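Local coordinates for protein acetamidase (Bacillus halodurans, PDB 2II1) that binds calcium ions and probably hydrolyses carbon-nitrogen bonds in linear amides, at residues G262-S274 with R284-G296. Residues are numbered along the deposited sequence; the frame is centred on the assembly and turned at random.
Sequences GMLLSGAGDLYVS and RFSLALHYFEKLG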
loop_
_atom_site.group_PDB
_atom_site.type_symbol
_atom_site.label_atom_id
_atom_site.label_comp_id
_atom_site.label_asym_id
_atom_site.label_seq_id
_atom_site.Cartn_x
_atom_site.Cartn_y
_atom_site.Cartn_z
ATOM N N GLY A 262 8.147 15.849 -6.319
ATOM C CA GLY A 262 8.286 14.447 -6.670
ATOM C C GLY A 262 9.405 13.726 -5.927
ATOM O O GLY A 262 9.264 12.548 -5.590
HETATM N N MSE A 263 10.511 14.432 -5.678
HETATM C CA MSE A 263 11.620 13.895 -4.883
HETATM C C MSE A 263 11.208 13.714 -3.430
HETATM O O MSE A 263 11.534 12.706 -2.794
HETATM C CB MSE A 263 12.832 14.811 -4.966
HETATM C CG MSE A 263 13.549 14.712 -6.256
HETATM SE SE MSE A 263 15.047 15.912 -6.292
HETATM C CE MSE A 263 15.673 15.501 -8.168
ATOM N N LEU A 264 10.472 14.679 -2.910
ATOM C CA LEU A 264 10.026 14.568 -1.534
ATOM C C LEU A 264 9.105 13.358 -1.371
ATOM O O LEU A 264 9.258 12.621 -0.402
ATOM C CB LEU A 264 9.359 15.855 -1.034
ATOM C CG LEU A 264 8.914 15.782 0.425
ATOM C CD1 LEU A 264 10.102 15.720 1.380
ATOM C CD2 LEU A 264 7.968 16.952 0.782
ATOM N N LEU A 265 8.176 13.166 -2.313
ATOM C CA LEU A 265 7.212 12.065 -2.275
ATOM C C LEU A 265 7.895 10.696 -2.400
ATOM O O LEU A 265 7.624 9.783 -1.615
ATOM C CB LEU A 265 6.181 12.198 -3.415
ATOM C CG LEU A 265 5.220 13.409 -3.406
ATOM C CD1 LEU A 265 4.035 13.195 -4.360
ATOM C CD2 LEU A 265 4.753 13.722 -2.016
ATOM N N SER A 266 8.746 10.568 -3.413
ATOM C CA SER A 266 9.522 9.351 -3.648
ATOM C C SER A 266 10.392 9.000 -2.452
ATOM O O SER A 266 10.561 7.817 -2.102
ATOM C CB SER A 266 10.368 9.523 -4.896
ATOM O OG SER A 266 10.579 8.293 -5.531
ATOM N N GLY A 267 10.934 10.023 -1.799
ATOM C CA GLY A 267 11.798 9.804 -0.639
ATOM C C GLY A 267 11.140 9.658 0.732
ATOM O O GLY A 267 11.710 9.022 1.624
ATOM N N ALA A 268 9.973 10.273 0.923
ATOM C CA ALA A 268 9.418 10.472 2.267
ATOM C C ALA A 268 7.942 10.073 2.356
ATOM O O ALA A 268 7.425 9.929 3.436
ATOM C CB ALA A 268 9.562 11.970 2.648
ATOM N N GLY A 269 7.252 9.944 1.226
ATOM C CA GLY A 269 5.843 9.607 1.250
ATOM C C GLY A 269 5.616 8.157 0.940
ATOM O O GLY A 269 6.530 7.471 0.502
ATOM N N ASP A 270 4.391 7.685 1.149
ATOM C CA ASP A 270 4.044 6.306 0.780
ATOM C C ASP A 270 2.756 6.187 -0.019
ATOM O O ASP A 270 1.749 6.816 0.308
ATOM C CB ASP A 270 3.908 5.470 2.035
ATOM C CG ASP A 270 5.211 5.322 2.779
ATOM O OD1 ASP A 270 6.043 4.486 2.370
ATOM O OD2 ASP A 270 5.396 6.020 3.797
ATOM N N LEU A 271 2.778 5.337 -1.045
ATOM C CA LEU A 271 1.609 5.037 -1.822
ATOM C C LEU A 271 0.989 3.808 -1.201
ATOM O O LEU A 271 1.642 2.800 -1.047
ATOM C CB LEU A 271 1.986 4.734 -3.280
ATOM C CG LEU A 271 0.882 4.367 -4.253
ATOM C CD1 LEU A 271 -0.111 5.505 -4.421
ATOM C CD2 LEU A 271 1.567 3.970 -5.572
ATOM N N TYR A 272 -0.295 3.909 -0.874
ATOM C CA TYR A 272 -1.060 2.823 -0.278
ATOM C C TYR A 272 -2.279 2.469 -1.121
ATOM O O TYR A 272 -2.787 3.279 -1.895
ATOM C CB TYR A 272 -1.572 3.221 1.110
ATOM C CG TYR A 272 -0.516 3.448 2.177
ATOM C CD1 TYR A 272 0.343 2.409 2.573
ATOM C CD2 TYR A 272 -0.383 4.685 2.801
ATOM C CE1 TYR A 272 1.301 2.600 3.551
ATOM C CE2 TYR A 272 0.569 4.883 3.796
ATOM C CZ TYR A 272 1.407 3.838 4.157
ATOM O OH TYR A 272 2.336 4.032 5.136
ATOM N N VAL A 273 -2.749 1.254 -0.889
ATOM C CA VAL A 273 -3.892 0.658 -1.544
ATOM C C VAL A 273 -5.063 0.681 -0.574
ATOM O O VAL A 273 -4.920 0.272 0.582
ATOM C CB VAL A 273 -3.572 -0.812 -1.921
ATOM C CG1 VAL A 273 -4.831 -1.603 -2.189
ATOM C CG2 VAL A 273 -2.587 -0.885 -3.109
ATOM N N SER A 274 -6.220 1.150 -1.037
ATOM C CA SER A 274 -7.418 1.158 -0.211
ATOM C C SER A 274 -8.181 -0.140 -0.382
ATOM O O SER A 274 -8.403 -0.849 0.589
ATOM C CB SER A 274 -8.335 2.352 -0.526
ATOM O OG SER A 274 -7.799 3.554 0.010
ATOM N N ARG A 284 -4.290 5.541 -2.211
ATOM C CA ARG A 284 -3.995 6.832 -1.541
ATOM C C ARG A 284 -2.519 7.093 -1.385
ATOM O O ARG A 284 -1.750 6.181 -1.091
ATOM C CB ARG A 284 -4.698 7.001 -0.171
ATOM C CG ARG A 284 -4.412 5.963 0.876
ATOM C CD ARG A 284 -5.579 5.841 1.859
ATOM N NE ARG A 284 -5.185 5.054 3.036
ATOM C CZ ARG A 284 -5.107 3.727 3.074
ATOM N NH1 ARG A 284 -5.404 3.002 2.014
ATOM N NH2 ARG A 284 -4.711 3.105 4.177
ATOM N N PHE A 285 -2.125 8.348 -1.589
ATOM C CA PHE A 285 -0.760 8.765 -1.275
ATOM C C PHE A 285 -0.769 9.545 0.019
ATOM O O PHE A 285 -1.501 10.538 0.137
ATOM C CB PHE A 285 -0.125 9.637 -2.371
ATOM C CG PHE A 285 1.369 9.663 -2.277
ATOM C CD1 PHE A 285 2.015 10.507 -1.397
ATOM C CD2 PHE A 285 2.113 8.747 -2.987
ATOM C CE1 PHE A 285 3.395 10.454 -1.260
ATOM C CE2 PHE A 285 3.464 8.712 -2.877
ATOM C CZ PHE A 285 4.116 9.584 -2.013
ATOM N N SER A 286 0.115 9.130 0.934
ATOM C CA SER A 286 0.182 9.639 2.287
ATOM C C SER A 286 1.556 10.271 2.589
ATOM O O SER A 286 2.619 9.662 2.320
ATOM C CB SER A 286 -0.102 8.509 3.266
ATOM O OG SER A 286 0.099 8.892 4.598
ATOM N N LEU A 287 1.524 11.494 3.132
ATOM C CA LEU A 287 2.729 12.165 3.604
ATOM C C LEU A 287 2.524 12.756 5.026
ATOM O O LEU A 287 1.473 13.327 5.309
ATOM C CB LEU A 287 3.113 13.248 2.610
ATOM C CG LEU A 287 4.422 13.995 2.833
ATOM C CD1 LEU A 287 5.688 13.103 2.559
ATOM C CD2 LEU A 287 4.414 15.256 1.993
ATOM N N ALA A 288 3.552 12.641 5.879
ATOM C CA ALA A 288 3.533 13.116 7.266
ATOM C C ALA A 288 3.246 14.619 7.391
ATOM O O ALA A 288 3.806 15.426 6.656
ATOM C CB ALA A 288 4.845 12.782 7.956
ATOM N N LEU A 289 2.366 14.989 8.325
ATOM C CA LEU A 289 1.920 16.396 8.446
ATOM C C LEU A 289 3.075 17.317 8.842
ATOM O O LEU A 289 3.059 18.515 8.554
ATOM C CB LEU A 289 0.795 16.532 9.479
ATOM C CG LEU A 289 -0.524 15.809 9.210
ATOM C CD1 LEU A 289 -1.286 15.695 10.534
ATOM C CD2 LEU A 289 -1.332 16.528 8.173
ATOM N N HIS A 290 4.091 16.780 9.498
ATOM C CA HIS A 290 5.198 17.641 9.897
ATOM C C HIS A 290 5.971 18.219 8.698
ATOM O O HIS A 290 6.658 19.219 8.868
ATOM C CB HIS A 290 6.126 16.924 10.891
ATOM C CG HIS A 290 6.955 15.836 10.279
ATOM N ND1 HIS A 290 8.105 16.092 9.558
ATOM C CD2 HIS A 290 6.811 14.489 10.291
ATOM C CE1 HIS A 290 8.626 14.951 9.144
ATOM N NE2 HIS A 290 7.863 13.961 9.578
ATOM N N TYR A 291 5.845 17.614 7.501
ATOM C CA TYR A 291 6.427 18.156 6.261
ATOM C C TYR A 291 5.622 19.349 5.749
ATOM O O TYR A 291 6.191 20.354 5.297
ATOM C CB TYR A 291 6.543 17.073 5.156
ATOM C CG TYR A 291 7.524 15.948 5.474
ATOM C CD1 TYR A 291 8.898 16.189 5.528
ATOM C CD2 TYR A 291 7.077 14.655 5.735
ATOM C CE1 TYR A 291 9.791 15.177 5.813
ATOM C CE2 TYR A 291 7.972 13.635 6.032
ATOM C CZ TYR A 291 9.326 13.906 6.063
ATOM O OH TYR A 291 10.209 12.920 6.366
ATOM N N PHE A 292 4.299 19.250 5.843
ATOM C CA PHE A 292 3.409 20.375 5.571
ATOM C C PHE A 292 3.638 21.527 6.551
ATOM O O PHE A 292 3.569 22.671 6.157
ATOM C CB PHE A 292 1.943 19.943 5.612
ATOM C CG PHE A 292 1.600 18.940 4.573
ATOM C CD1 PHE A 292 1.339 19.328 3.281
ATOM C CD2 PHE A 292 1.600 17.585 4.870
ATOM C CE1 PHE A 292 1.062 18.368 2.322
ATOM C CE2 PHE A 292 1.335 16.642 3.898
ATOM C CZ PHE A 292 1.065 17.043 2.639
ATOM N N GLU A 293 3.899 21.239 7.821
ATOM C CA GLU A 293 4.176 22.308 8.798
ATOM C C GLU A 293 5.445 23.058 8.371
ATOM O O GLU A 293 5.453 24.275 8.270
ATOM C CB GLU A 293 4.368 21.748 10.213
ATOM C CG GLU A 293 3.226 20.884 10.729
ATOM N N LYS A 294 6.509 22.302 8.120
ATOM C CA LYS A 294 7.760 22.813 7.547
ATOM C C LYS A 294 7.550 23.680 6.294
ATOM O O LYS A 294 8.126 24.755 6.185
ATOM C CB LYS A 294 8.715 21.649 7.203
ATOM C CG LYS A 294 9.378 20.948 8.390
ATOM C CD LYS A 294 10.013 19.606 7.954
ATOM C CE LYS A 294 10.467 18.757 9.128
ATOM N NZ LYS A 294 11.027 19.593 10.250
ATOM N N LEU A 295 6.715 23.227 5.362
ATOM C CA LEU A 295 6.460 23.978 4.135
ATOM C C LEU A 295 5.486 25.152 4.311
ATOM O O LEU A 295 5.203 25.838 3.349
ATOM C CB LEU A 295 5.959 23.049 3.021
ATOM C CG LEU A 295 7.013 22.082 2.481
ATOM C CD1 LEU A 295 6.368 20.982 1.642
ATOM C CD2 LEU A 295 8.092 22.855 1.693
ATOM N N GLY A 296 4.999 25.392 5.528
ATOM C CA GLY A 296 4.051 26.479 5.790
ATOM C C GLY A 296 2.641 26.196 5.281
ATOM O O GLY A 296 1.841 27.128 5.127
HETATM O O HOH W 1 5.174 10.395 4.999
HETATM O O HOH W 2 3.479 8.112 4.530
#
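Arg284 and Tyr272 form a hydrogen-bonded antiparallel pair of the beta hairpin formed by strands 270-275 and 281-288, with Tyr272 N 2.7 Å from Arg284 O and a return bond from Arg284 N to Tyr272 O. With chi1 at 58°, Arg284 CG lies between backbone N and carbonyl carbon; the chain then extends, laying one guanidinium face over Tyr272 CB. Arg284 NH1 reaches Val273 O at 3.1 Å, a weak, bent bond (137°), and, also weakly, Ser274 OG, itself hydrogen-bonded to Thr158, while NH2 forms salt bridges with Asp160 and Asp189. Phe285, paired with Leu271, turns its ring against the turn from helix 258-268 into strand 270-275: Asp270 O sits 3.8 Å above the ring plane, over its centre, Leu265 CD1 lies over the opposite face, offset toward the rim, and Phe285 CE1 comes 3.6 Å from Gly269 CA, where a CB would clash. Replacing the ring with an alanine is likely to open a gap beside Gly269 and leave Leu265 without its aromatic partner. Ser286 pairs with Asp270, Ser286 CB lying 3.7 Å from CE2 at the Tyr272 ring edge; a water links Ser286 O to Asp270 OD2, while OD1 salt-bridges Lys159 of the second subunit. Leu287 CD2 meets Leu264 CD2 at 4.1 Å, and a water joins Ala288 N to Ala268 O. Tyr291 CZ packs 3.9 Å from Ala268 CB. The chemistry thus divides: apolar groups seat helix 258-268 against the hairpin and helix 289-294, whereas the Arg284 and Asp270 charges are matched by partners outside the two segments.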